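Local coordinates for DnaD domain protein (Enterococcus faecalis, PDB 2I5U) that is of unknown function but belongs to the DnaB/DnaD family, whose members take part in initiating DNA replication, and probably serves in that process, at residues 4-8 with 20-24; 23-27 with 60-64; 44-48 with 66-70. All blocks are in the same frame, centred on the assembly; numbering follows the deposited sequence. Where two conformers were deposited one is given.

Contact 1 of 3, residues 4-8 with 20-24; sequences IRSIW and TMTDF
Trp8 of helix 2-9 meets two side chains of helix 18-32, Thr20 and Phe24, each in a different way. The methyl of Thr20 lies over one face of the indole in a CH-pi contact, with CG2 4.2 Å from the centroid of the six-membered ring of Trp8 and 25° off its normal. Phe24 brings an edge to the same indole: CE2 of Phe24 comes within 3.9 Å of CZ3 of Trp8, and with the planes at 75° the pair is oblique, neither stacked nor edge-to-face. One turn earlier on helix 2-9, the CG2 branch of Ile4 reaches the Phe24 ring at CD2, 3.7 Å away. CG2 of Ile4 gains this position by lying opposite the backbone N across the first torsion, while CG1 turns aside toward helix 38-55, where Ile45 lies. Farther out, at the partly exposed margin, Arg5 passes athwart Met21, a selenomethionine, whose SE sits over a face of the guanidinium.

Two bonds to the connecting loop help to place these groups. NE1 of Trp8 makes a weak hydrogen bond to the carbonyl of Leu15, and the hydroxyl of Thr20 bonds to that of Ser17.

The two segments run at 130° to one another, with 11.9 Å between their axes, and no hydrogen bond spans them. Since the loop serves the polar atoms of Trp8 and Thr20, their carbon surfaces can face each other, and the first two helices of this small all-helical domain are held together here by burial of apolar and aromatic surface, without a directional bond.

Contact 2 of 3, residues 23-27 with 60-64; sequences DFDYW and YNYIN
A partly buried aromatic contact with a polar edge joins helix 18-32 to the first turn of helix 60-73, the last helix of the chain. Tyr60 is its centre. Its side chain extends across to the other helix because CG lies anti to the backbone N, and its ring turns an edge toward the face of Phe24 in an offset edge-to-face pair, centroids 5.5 Å apart. CE1 of Phe24 also packs against CG2 of Ile63, 3.8 Å away. OD2 of Asp23 lies over one face of the phenol, toward the rim, with the carboxylate roughly parallel to the ring; the same oxygen is engaged in a salt bridge with Lys19, one turn back.

The two segments are nearly parallel, 7° apart, within the four-helix DnaD-type domain, and their axes stay 12.5 Å from each other, a gap filled by large side chains. Trp27 adds the polar element. Its NE1 divides between two acceptors, OH of Tyr60 and OD1 of Asn64, both at 3.1 Å and both weak, with N-H...O angles of 130° and 134°. OD1 of Asn64 lies in the indole plane, although the amide itself is steeply tilted from the ring.

Contact 3 of 3, residues 44-48 with 66-70; sequences LIVKA and ILKDW
Trp70 reaches from helix 60-73 to the backbone of helix 38-55, where the outer rim of its six-membered ring meets Leu44, Lys47 and Ala48. CG of Trp70 stands beside the backbone N and anti to the carbonyl carbon (chi1 -66°), which carries the indole to the facing helix; CG2 of Ile66, one turn back, lies over one ring face near the rim. O of Leu44 lies in the ring plane, 3.3 Å from CZ3 of Trp70. The oxygen keeps its helical bond from N of Ala48 and meets the aromatic rim in addition. The Leu44 side chain runs alongside the indole, pointing the other way, with CD2 3.8 Å from CE3 of Trp70. The aliphatic part of Lys47 lies transverse to the ring, CG 3.9 Å from CH2 of Trp70, and its NZ has a long, weak ion pair with Glu50.

Ala48, whose methyl points at the opposing helix, is met by three residues. Its CB lies 3.9 Å from CD2 of Leu67, 4.1 Å from CG2 of Ile66 and 4.1 Å from CZ3 of Trp70. CD1 of Leu67 turns to CG1 of Ile45, toward the interior that Phe24 and Ile28 line.

The small alanine lies where the CA atoms of Ala48 and Ile66 come within 6.5 Å. The segments cross at 135° without a hydrogen bond, and their pairing rests on burial of apolar surface and close van der Waals fit.

The three contacts link the four helices in series, 2-9 to 18-32 to 60-73 to 38-55. Phe24, shared by contacts 1 and 2, also touches Ile45 of contact 3 and so brings the ends of the series together, while Ile63 packs on Trp8 and on Ala48. Contact 1 is interior, four of its six touching residues being buried; contact 3 runs out to exposed Lys47, and contact 2 has its polar groups at a partly exposed edge formed by Asp23, Tyr60 and Asn64. Contacts 1 and 3 bring together steeply crossed segments through apolar surface, whereas contact 2 lies between nearly parallel ones and alone carries hydrogen bonds, weak ones, across them.

Contact 1 of 3, residues 4-8 with 20-24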
ATOM      1  N   ILE A   4       5.502  -2.293   5.703  1.00 23.55           N
ATOM      2  CA  ILE A   4       4.255  -2.705   5.073  1.00 22.71           C
ATOM      3  C   ILE A   4       3.848  -4.108   5.526  1.00 22.13           C
ATOM      4  O   ILE A   4       2.690  -4.330   5.891  1.00 20.11           O
ATOM      5  CB  ILE A   4       4.341  -2.613   3.516  1.00 22.72           C
ATOM      6  CG1 ILE A   4       4.405  -1.132   3.103  1.00 22.95           C
ATOM      7  CG2 ILE A   4       3.158  -3.332   2.856  1.00 22.87           C
ATOM      8  CD1 ILE A   4       4.965  -0.906   1.690  1.00 22.81           C
ATOM      9  N   ARG A   5       4.784  -5.060   5.554  1.00 21.74           N
ATOM     10  CA  ARG A   5       4.453  -6.407   6.017  1.00 21.88           C
ATOM     11  C   ARG A   5       3.997  -6.392   7.489  1.00 20.18           C
ATOM     12  O   ARG A   5       3.057  -7.113   7.864  1.00 18.99           O
ATOM     13  CB  ARG A   5       5.611  -7.414   5.830  1.00 21.82           C
ATOM     14  CG  ARG A   5       5.198  -8.837   6.160  1.00 23.47           C
ATOM     15  CD  ARG A   5       6.345  -9.856   6.092  1.00 27.04           C
ATOM     16  NE  ARG A   5       6.687 -10.244   4.726  1.00 32.68           N
ATOM     17  CZ  ARG A   5       7.884 -10.082   4.160  1.00 34.26           C
ATOM     18  NH1 ARG A   5       8.080 -10.472   2.897  1.00 36.33           N
ATOM     19  NH2 ARG A   5       8.897  -9.532   4.836  1.00 36.11           N
ATOM     20  N   SER A   6       4.644  -5.568   8.315  1.00 19.44           N
ATOM     21  CA  SER A   6       4.316  -5.523   9.754  1.00 20.37           C
ATOM     22  C   SER A   6       2.911  -4.973  10.021  1.00 18.95           C
ATOM     23  O   SER A   6       2.157  -5.528  10.821  1.00 18.71           O
ATOM     24  CB  SER A   6       5.322  -4.683  10.536  1.00 21.26           C
ATOM     25  OG  SER A   6       6.648  -5.150  10.344  1.00 26.36           O
ATOM     26  N   ILE A   7       2.554  -3.865   9.392  1.00 17.84           N
ATOM     27  CA  ILE A   7       1.226  -3.329   9.604  1.00 17.17           C
ATOM     28  C   ILE A   7       0.163  -4.289   9.081  1.00 16.59           C
ATOM     29  O   ILE A   7      -0.875  -4.466   9.708  1.00 16.98           O
ATOM     30  CB  ILE A   7       1.039  -1.868   9.095  1.00 16.59           C
ATOM     31  CG1 ILE A   7      -0.283  -1.313   9.632  1.00 16.70           C
ATOM     32  CG2 ILE A   7       1.129  -1.774   7.577  1.00 18.04           C
ATOM     33  CD1 ILE A   7      -0.491   0.138   9.445  1.00 19.07           C
ATOM     34  N   TRP A   8       0.422  -4.946   7.951  1.00 15.83           N
ATOM     35  CA  TRP A   8      -0.474  -5.958   7.411  1.00 15.86           C
ATOM     36  C   TRP A   8      -0.646  -7.126   8.384  1.00 15.38           C
ATOM     37  O   TRP A   8      -1.762  -7.461   8.813  1.00 16.04           O
ATOM     38  CB  TRP A   8       0.081  -6.455   6.075  1.00 16.02           C
ATOM     39  CG  TRP A   8      -0.726  -7.497   5.349  1.00 16.30           C
ATOM     40  CD1 TRP A   8      -0.727  -8.842   5.576  1.00 17.62           C
ATOM     41  CD2 TRP A   8      -1.577  -7.286   4.213  1.00 16.75           C
ATOM     42  NE1 TRP A   8      -1.544  -9.476   4.676  1.00 18.54           N
ATOM     43  CE2 TRP A   8      -2.080  -8.542   3.832  1.00 17.10           C
ATOM     44  CE3 TRP A   8      -1.980  -6.143   3.487  1.00 16.59           C
ATOM     45  CZ2 TRP A   8      -2.976  -8.697   2.779  1.00 18.69           C
ATOM     46  CZ3 TRP A   8      -2.854  -6.314   2.427  1.00 18.07           C
ATOM     47  CH2 TRP A   8      -3.332  -7.573   2.085  1.00 17.96           C
ATOM     48  N   THR A  20       0.821 -10.507  -2.946  1.00 17.97           N
ATOM     49  CA  THR A  20       0.520  -9.194  -2.426  1.00 18.57           C
ATOM     50  C   THR A  20       1.814  -8.436  -2.200  1.00 18.45           C
ATOM     51  O   THR A  20       1.865  -7.230  -2.462  1.00 18.76           O
ATOM     52  CB  THR A  20      -0.327  -9.289  -1.142  1.00 17.76           C
ATOM     53  OG1 THR A  20      -1.523 -10.014  -1.431  1.00 18.98           O
ATOM     54  CG2 THR A  20      -0.647  -7.851  -0.577  1.00 20.41           C
HETATM   55  N   MSE A  21       2.887  -9.111  -1.774  1.00 19.31           N
HETATM   56  CA  MSE A  21       4.198  -8.416  -1.650  1.00 20.16           C
HETATM   57  C   MSE A  21       4.699  -7.940  -3.006  1.00 19.47           C
HETATM   58  O   MSE A  21       5.249  -6.823  -3.146  1.00 20.40           O
HETATM   59  CB  MSE A  21       5.262  -9.286  -0.981  1.00 22.64           C
HETATM   60  CG  MSE A  21       6.410  -8.460  -0.342  1.00 23.77           C
HETATM   61 SE   MSE A  21       5.903  -7.225   1.131  0.50 30.80          SE
HETATM   62  CE  MSE A  21       5.728  -5.591   0.087  1.00 31.04           C
ATOM     63  N   THR A  22       4.523  -8.784  -4.014  1.00 18.52           N
ATOM     64  CA  THR A  22       4.856  -8.427  -5.399  1.00 18.61           C
ATOM     65  C   THR A  22       4.065  -7.194  -5.803  1.00 17.71           C
ATOM     66  O   THR A  22       4.607  -6.262  -6.380  1.00 18.04           O
ATOM     67  CB  THR A  22       4.539  -9.593  -6.362  1.00 19.00           C
ATOM     68  OG1 THR A  22       5.361 -10.724  -6.016  1.00 21.31           O
ATOM     69  CG2 THR A  22       4.760  -9.185  -7.798  1.00 20.01           C
ATOM     70  N   ASP A  23       2.771  -7.197  -5.490  1.00 16.25           N
ATOM     71  CA  ASP A  23       1.883  -6.091  -5.835  1.00 17.06           C
ATOM     72  C   ASP A  23       2.317  -4.797  -5.175  1.00 17.50           C
ATOM     73  O   ASP A  23       2.314  -3.730  -5.798  1.00 17.23           O
ATOM     74  CB  ASP A  23       0.430  -6.427  -5.453  1.00 17.34           C
ATOM     75  CG  ASP A  23      -0.192  -7.496  -6.334  1.00 18.63           C
ATOM     76  OD1 ASP A  23       0.216  -7.644  -7.507  1.00 21.78           O
ATOM     77  OD2 ASP A  23      -1.104  -8.204  -5.870  1.00 20.51           O
ATOM     78  N   PHE A  24       2.691  -4.872  -3.909  1.00 16.88           N
ATOM     79  CA  PHE A  24       3.113  -3.662  -3.213  1.00 17.64           C
ATOM     80  C   PHE A  24       4.484  -3.179  -3.708  1.00 18.17           C
ATOM     81  O   PHE A  24       4.726  -1.964  -3.757  1.00 18.69           O
ATOM     82  CB  PHE A  24       3.074  -3.845  -1.687  1.00 17.80           C
ATOM     83  CG  PHE A  24       1.678  -3.823  -1.103  1.00 17.01           C
ATOM     84  CD1 PHE A  24       0.714  -2.915  -1.520  1.00 19.53           C
ATOM     85  CD2 PHE A  24       1.345  -4.679  -0.087  1.00 16.75           C
ATOM     86  CE1 PHE A  24      -0.569  -2.895  -0.939  1.00 19.12           C
ATOM     87  CE2 PHE A  24       0.075  -4.651   0.489  1.00 18.65           C
ATOM     88  CZ  PHE A  24      -0.875  -3.762   0.048  1.00 18.30           C
TER

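Contact 2 of 3, residues 23-27 with 60-64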
ATOM      1  N   ASP A  23       2.771  -7.197  -5.490  1.00 16.25           N
ATOM      2  CA  ASP A  23       1.883  -6.091  -5.835  1.00 17.06           C
ATOM      3  C   ASP A  23       2.317  -4.797  -5.175  1.00 17.50           C
ATOM      4  O   ASP A  23       2.314  -3.730  -5.798  1.00 17.23           O
ATOM      5  CB  ASP A  23       0.430  -6.427  -5.453  1.00 17.34           C
ATOM      6  CG  ASP A  23      -0.192  -7.496  -6.334  1.00 18.63           C
ATOM      7  OD1 ASP A  23       0.216  -7.644  -7.507  1.00 21.78           O
ATOM      8  OD2 ASP A  23      -1.104  -8.204  -5.870  1.00 20.51           O
ATOM      9  N   PHE A  24       2.691  -4.872  -3.909  1.00 16.88           N
ATOM     10  CA  PHE A  24       3.113  -3.662  -3.213  1.00 17.64           C
ATOM     11  C   PHE A  24       4.484  -3.179  -3.708  1.00 18.17           C
ATOM     12  O   PHE A  24       4.726  -1.964  -3.757  1.00 18.69           O
ATOM     13  CB  PHE A  24       3.074  -3.845  -1.687  1.00 17.80           C
ATOM     14  CG  PHE A  24       1.678  -3.823  -1.103  1.00 17.01           C
ATOM     15  CD1 PHE A  24       0.714  -2.915  -1.520  1.00 19.53           C
ATOM     16  CD2 PHE A  24       1.345  -4.679  -0.087  1.00 16.75           C
ATOM     17  CE1 PHE A  24      -0.569  -2.895  -0.939  1.00 19.12           C
ATOM     18  CE2 PHE A  24       0.075  -4.651   0.489  1.00 18.65           C
ATOM     19  CZ  PHE A  24      -0.875  -3.762   0.048  1.00 18.30           C
ATOM     20  N   ASP A  25       5.395  -4.103  -4.034  1.00 18.09           N
ATOM     21  CA  ASP A  25       6.694  -3.718  -4.625  1.00 19.42           C
ATOM     22  C   ASP A  25       6.464  -2.943  -5.912  1.00 20.00           C
ATOM     23  O   ASP A  25       7.124  -1.925  -6.180  1.00 20.60           O
ATOM     24  CB  ASP A  25       7.557  -4.942  -4.965  1.00 19.73           C
ATOM     25  CG  ASP A  25       8.242  -5.551  -3.768  1.00 23.46           C
ATOM     26  OD1 ASP A  25       8.379  -4.863  -2.748  1.00 27.53           O
ATOM     27  OD2 ASP A  25       8.692  -6.728  -3.883  1.00 27.80           O
ATOM     28  N   TYR A  26       5.521  -3.422  -6.707  1.00 19.42           N
ATOM     29  CA  TYR A  26       5.189  -2.794  -7.979  1.00 20.41           C
ATOM     30  C   TYR A  26       4.540  -1.432  -7.745  1.00 19.53           C
ATOM     31  O   TYR A  26       4.803  -0.487  -8.480  1.00 20.02           O
ATOM     32  CB  TYR A  26       4.304  -3.706  -8.823  1.00 21.63           C
ATOM     33  CG  TYR A  26       4.530  -3.498 -10.274  1.00 25.10           C
ATOM     34  CD1 TYR A  26       5.596  -4.122 -10.927  1.00 26.53           C
ATOM     35  CD2 TYR A  26       3.750  -2.603 -10.989  1.00 26.12           C
ATOM     36  CE1 TYR A  26       5.838  -3.895 -12.257  1.00 27.82           C
ATOM     37  CE2 TYR A  26       3.984  -2.380 -12.332  1.00 26.47           C
ATOM     38  CZ  TYR A  26       5.032  -3.029 -12.949  1.00 27.83           C
ATOM     39  OH  TYR A  26       5.305  -2.804 -14.271  1.00 27.82           O
ATOM     40  N   TRP A  27       3.747  -1.302  -6.679  1.00 19.21           N
ATOM     41  CA  TRP A  27       3.130  -0.019  -6.345  1.00 19.37           C
ATOM     42  C   TRP A  27       4.179   1.001  -5.953  1.00 20.09           C
ATOM     43  O   TRP A  27       4.084   2.163  -6.338  1.00 20.05           O
ATOM     44  CB  TRP A  27       2.115  -0.175  -5.202  1.00 19.38           C
ATOM     45  CG  TRP A  27       0.722  -0.359  -5.686  1.00 18.91           C
ATOM     46  CD1 TRP A  27      -0.094  -1.454  -5.512  1.00 19.86           C
ATOM     47  CD2 TRP A  27      -0.034   0.594  -6.407  1.00 20.00           C
ATOM     48  NE1 TRP A  27      -1.305  -1.227  -6.100  1.00 18.68           N
ATOM     49  CE2 TRP A  27      -1.295   0.023  -6.664  1.00 18.32           C
ATOM     50  CE3 TRP A  27       0.247   1.876  -6.899  1.00 19.19           C
ATOM     51  CZ2 TRP A  27      -2.286   0.700  -7.385  1.00 20.04           C
ATOM     52  CZ3 TRP A  27      -0.737   2.555  -7.601  1.00 20.03           C
ATOM     53  CH2 TRP A  27      -1.988   1.957  -7.847  1.00 19.89           C
ATOM     54  N   TYR A  60      -6.590  -6.628  -0.226  1.00 15.78           N
ATOM     55  CA  TYR A  60      -5.817  -5.921  -1.243  1.00 15.93           C
ATOM     56  C   TYR A  60      -6.712  -5.145  -2.202  1.00 16.51           C
ATOM     57  O   TYR A  60      -6.349  -4.064  -2.657  1.00 17.61           O
ATOM     58  CB  TYR A  60      -4.901  -6.877  -2.007  1.00 16.97           C
ATOM     59  CG  TYR A  60      -4.146  -6.175  -3.095  1.00 16.65           C
ATOM     60  CD1 TYR A  60      -3.076  -5.360  -2.804  1.00 17.30           C
ATOM     61  CD2 TYR A  60      -4.519  -6.297  -4.435  1.00 16.58           C
ATOM     62  CE1 TYR A  60      -2.375  -4.685  -3.812  1.00 18.58           C
ATOM     63  CE2 TYR A  60      -3.830  -5.644  -5.432  1.00 17.53           C
ATOM     64  CZ  TYR A  60      -2.772  -4.819  -5.121  1.00 18.53           C
ATOM     65  OH  TYR A  60      -2.096  -4.194  -6.174  1.00 19.98           O
ATOM     66  N   ASN A  61      -7.855  -5.716  -2.561  1.00 16.75           N
ATOM     67  CA  ASN A  61      -8.737  -5.032  -3.513  1.00 16.49           C
ATOM     68  C   ASN A  61      -9.079  -3.621  -3.056  1.00 16.41           C
ATOM     69  O   ASN A  61      -9.014  -2.679  -3.828  1.00 17.99           O
ATOM     70  CB  ASN A  61     -10.010  -5.836  -3.765  1.00 16.72           C
ATOM     71  CG  ASN A  61      -9.768  -7.090  -4.599  1.00 16.30           C
ATOM     72  OD1 ASN A  61      -8.909  -7.113  -5.489  1.00 18.77           O
ATOM     73  ND2 ASN A  61     -10.565  -8.108  -4.356  1.00 18.33           N
ATOM     74  N   TYR A  62      -9.414  -3.488  -1.786  1.00 16.77           N
ATOM     75  CA  TYR A  62      -9.826  -2.198  -1.245  1.00 17.23           C
ATOM     76  C   TYR A  62      -8.636  -1.230  -1.231  1.00 17.24           C
ATOM     77  O   TYR A  62      -8.754  -0.046  -1.617  1.00 18.04           O
ATOM     78  CB  TYR A  62     -10.367  -2.383   0.165  1.00 18.07           C
ATOM     79  CG  TYR A  62     -11.021  -1.155   0.760  1.00 18.09           C
ATOM     80  CD1 TYR A  62     -12.368  -0.893   0.555  1.00 20.20           C
ATOM     81  CD2 TYR A  62     -10.319  -0.318   1.606  1.00 18.22           C
ATOM     82  CE1 TYR A  62     -12.968   0.202   1.126  1.00 20.17           C
ATOM     83  CE2 TYR A  62     -10.919   0.780   2.171  1.00 19.08           C
ATOM     84  CZ  TYR A  62     -12.238   1.039   1.914  1.00 19.07           C
ATOM     85  OH  TYR A  62     -12.876   2.138   2.504  1.00 21.72           O
ATOM     86  N   ILE A  63      -7.474  -1.747  -0.836  1.00 16.54           N
ATOM     87  CA  ILE A  63      -6.265  -0.929  -0.796  1.00 17.05           C
ATOM     88  C   ILE A  63      -5.845  -0.484  -2.199  1.00 17.24           C
ATOM     89  O   ILE A  63      -5.464   0.665  -2.407  1.00 16.77           O
ATOM     90  CB  ILE A  63      -5.121  -1.689  -0.076  1.00 16.66           C
ATOM     91  CG1 ILE A  63      -5.480  -1.869   1.401  1.00 17.70           C
ATOM     92  CG2 ILE A  63      -3.811  -0.963  -0.239  1.00 18.03           C
ATOM     93  CD1 ILE A  63      -4.736  -2.978   2.044  1.00 18.23           C
ATOM     94  N   ASN A  64      -5.897  -1.408  -3.146  1.00 16.59           N
ATOM     95  CA  ASN A  64      -5.568  -1.125  -4.547  1.00 16.95           C
ATOM     96  C   ASN A  64      -6.426   0.025  -5.112  1.00 17.60           C
ATOM     97  O   ASN A  64      -5.920   0.900  -5.801  1.00 17.63           O
ATOM     98  CB  ASN A  64      -5.743  -2.416  -5.365  1.00 17.63           C
ATOM     99  CG  ASN A  64      -5.285  -2.288  -6.779  1.00 19.57           C
ATOM    100  OD1 ASN A  64      -4.185  -1.839  -7.059  1.00 20.60           O
ATOM    101  ND2 ASN A  64      -6.125  -2.734  -7.693  1.00 24.59           N
TER

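Contact 3 of 3, residues 44-48 with 66-70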
ATOM      1  N   LEU A  44       2.685   5.976   1.714  1.00 19.94           N
ATOM      2  CA  LEU A  44       1.359   5.963   1.089  1.00 19.57           C
ATOM      3  C   LEU A  44       0.689   4.602   1.276  1.00 19.15           C
ATOM      4  O   LEU A  44      -0.484   4.512   1.613  1.00 18.80           O
ATOM      5  CB  LEU A  44       1.436   6.279  -0.403  1.00 20.22           C
ATOM      6  CG  LEU A  44       1.727   7.745  -0.759  1.00 20.77           C
ATOM      7  CD1 LEU A  44       2.017   7.894  -2.259  1.00 22.60           C
ATOM      8  CD2 LEU A  44       0.580   8.640  -0.344  1.00 22.87           C
ATOM      9  N   ILE A  45       1.450   3.537   1.090  1.00 18.44           N
ATOM     10  CA  ILE A  45       0.881   2.210   1.232  1.00 18.35           C
ATOM     11  C   ILE A  45       0.463   1.967   2.697  1.00 17.87           C
ATOM     12  O   ILE A  45      -0.626   1.468   2.965  1.00 17.70           O
ATOM     13  CB  ILE A  45       1.823   1.101   0.707  1.00 18.70           C
ATOM     14  CG1 ILE A  45       1.976   1.226  -0.813  1.00 20.42           C
ATOM     15  CG2 ILE A  45       1.259  -0.265   1.050  1.00 18.99           C
ATOM     16  CD1 ILE A  45       3.162   0.501  -1.362  1.00 21.10           C
ATOM     17  N   VAL A  46       1.317   2.344   3.634  1.00 17.01           N
ATOM     18  CA  VAL A  46       0.975   2.208   5.046  1.00 17.00           C
ATOM     19  C   VAL A  46      -0.331   2.944   5.349  1.00 17.09           C
ATOM     20  O   VAL A  46      -1.215   2.404   6.046  1.00 16.85           O
ATOM     21  CB  VAL A  46       2.091   2.727   5.950  1.00 16.75           C
ATOM     22  CG1 VAL A  46       1.609   2.800   7.400  1.00 16.96           C
ATOM     23  CG2 VAL A  46       3.329   1.836   5.844  1.00 17.06           C
ATOM     24  N   LYS A  47      -0.458   4.173   4.848  1.00 17.78           N
ATOM     25  CA  LYS A  47      -1.674   4.955   5.076  1.00 17.44           C
ATOM     26  C   LYS A  47      -2.921   4.276   4.476  1.00 17.26           C
ATOM     27  O   LYS A  47      -3.982   4.270   5.090  1.00 17.47           O
ATOM     28  CB  LYS A  47      -1.525   6.370   4.518  1.00 18.55           C
ATOM     29  CG  LYS A  47      -2.724   7.259   4.751  1.00 21.06           C
ATOM     30  CD  LYS A  47      -2.825   7.693   6.204  1.00 28.41           C
ATOM     31  CE  LYS A  47      -4.261   7.841   6.676  1.00 31.99           C
ATOM     32  NZ  LYS A  47      -4.779   6.546   7.206  1.00 34.18           N
ATOM     33  N   ALA A  48      -2.809   3.749   3.256  1.00 16.68           N
ATOM     34  CA  ALA A  48      -3.932   3.042   2.638  1.00 16.62           C
ATOM     35  C   ALA A  48      -4.309   1.829   3.496  1.00 16.32           C
ATOM     36  O   ALA A  48      -5.480   1.518   3.651  1.00 17.16           O
ATOM     37  CB  ALA A  48      -3.599   2.605   1.198  1.00 17.40           C
ATOM     38  N   ILE A  66      -7.782   2.461  -3.503  1.00 19.53           N
ATOM     39  CA  ILE A  66      -7.293   3.697  -2.902  1.00 19.81           C
ATOM     40  C   ILE A  66      -6.032   4.182  -3.593  1.00 20.12           C
ATOM     41  O   ILE A  66      -5.910   5.339  -3.969  1.00 20.53           O
ATOM     42  CB  ILE A  66      -6.979   3.517  -1.411  1.00 19.62           C
ATOM     43  CG1 ILE A  66      -8.238   3.157  -0.626  1.00 21.39           C
ATOM     44  CG2 ILE A  66      -6.362   4.789  -0.839  1.00 18.88           C
ATOM     45  CD1 ILE A  66      -7.979   2.709   0.804  1.00 22.47           C
ATOM     46  N   LEU A  67      -5.073   3.288  -3.732  1.00 18.10           N
ATOM     47  CA  LEU A  67      -3.797   3.639  -4.360  1.00 18.94           C
ATOM     48  C   LEU A  67      -3.940   4.091  -5.822  1.00 19.96           C
ATOM     49  O   LEU A  67      -3.198   4.961  -6.271  1.00 20.82           O
ATOM     50  CB  LEU A  67      -2.815   2.461  -4.263  1.00 18.27           C
ATOM     51  CG  LEU A  67      -2.411   2.063  -2.844  1.00 18.44           C
ATOM     52  CD1 LEU A  67      -1.588   0.786  -2.925  1.00 18.74           C
ATOM     53  CD2 LEU A  67      -1.681   3.183  -2.129  1.00 17.27           C
ATOM     54  N   LYS A  68      -4.852   3.482  -6.576  1.00 19.78           N
ATOM     55  CA  LYS A  68      -5.054   3.888  -7.989  1.00 21.15           C
ATOM     56  C   LYS A  68      -5.497   5.324  -8.075  1.00 21.26           C
ATOM     57  O   LYS A  68      -5.103   6.065  -9.017  1.00 19.98           O
ATOM     58  CB  LYS A  68      -6.104   3.021  -8.675  1.00 21.66           C
ATOM     59  CG  LYS A  68      -5.631   1.651  -9.035  1.00 23.50           C
ATOM     60  CD  LYS A  68      -6.714   0.882  -9.761  1.00 24.68           C
ATOM     61  CE  LYS A  68      -6.298  -0.557 -10.031  1.00 26.51           C
ATOM     62  NZ  LYS A  68      -7.400  -1.409 -10.633  1.00 29.59           N
ATOM     63  N   ASP A  69      -6.365   5.726  -7.141  0.50 21.49           N
ATOM     64  CA  ASP A  69      -6.824   7.113  -7.051  0.50 22.13           C
ATOM     65  C   ASP A  69      -5.631   8.023  -6.851  0.50 22.46           C
ATOM     66  O   ASP A  69      -5.386   8.936  -7.639  0.50 22.62           O
ATOM     67  CB  ASP A  69      -7.777   7.315  -5.867  0.50 21.95           C
ATOM     68  CG  ASP A  69      -9.118   6.672  -6.075  0.50 23.00           C
ATOM     69  OD1 ASP A  69      -9.526   6.490  -7.233  0.50 23.06           O
ATOM     70  OD2 ASP A  69      -9.785   6.368  -5.065  0.50 25.12           O
ATOM     71  N   TRP A  70      -4.871   7.740  -5.802  1.00 22.41           N
ATOM     72  CA  TRP A  70      -3.749   8.581  -5.430  1.00 22.32           C
ATOM     73  C   TRP A  70      -2.717   8.682  -6.552  1.00 22.57           C
ATOM     74  O   TRP A  70      -2.158   9.763  -6.800  1.00 22.55           O
ATOM     75  CB  TRP A  70      -3.111   8.033  -4.147  1.00 21.94           C
ATOM     76  CG  TRP A  70      -4.015   8.136  -2.941  1.00 21.21           C
ATOM     77  CD1 TRP A  70      -5.219   8.770  -2.868  1.00 21.92           C
ATOM     78  CD2 TRP A  70      -3.764   7.605  -1.630  1.00 21.09           C
ATOM     79  NE1 TRP A  70      -5.747   8.649  -1.613  1.00 21.71           N
ATOM     80  CE2 TRP A  70      -4.872   7.943  -0.826  1.00 20.90           C
ATOM     81  CE3 TRP A  70      -2.719   6.862  -1.068  1.00 20.82           C
ATOM     82  CZ2 TRP A  70      -4.952   7.600   0.532  1.00 21.16           C
ATOM     83  CZ3 TRP A  70      -2.804   6.508   0.290  1.00 20.42           C
ATOM     84  CH2 TRP A  70      -3.911   6.872   1.064  1.00 21.03           C
TER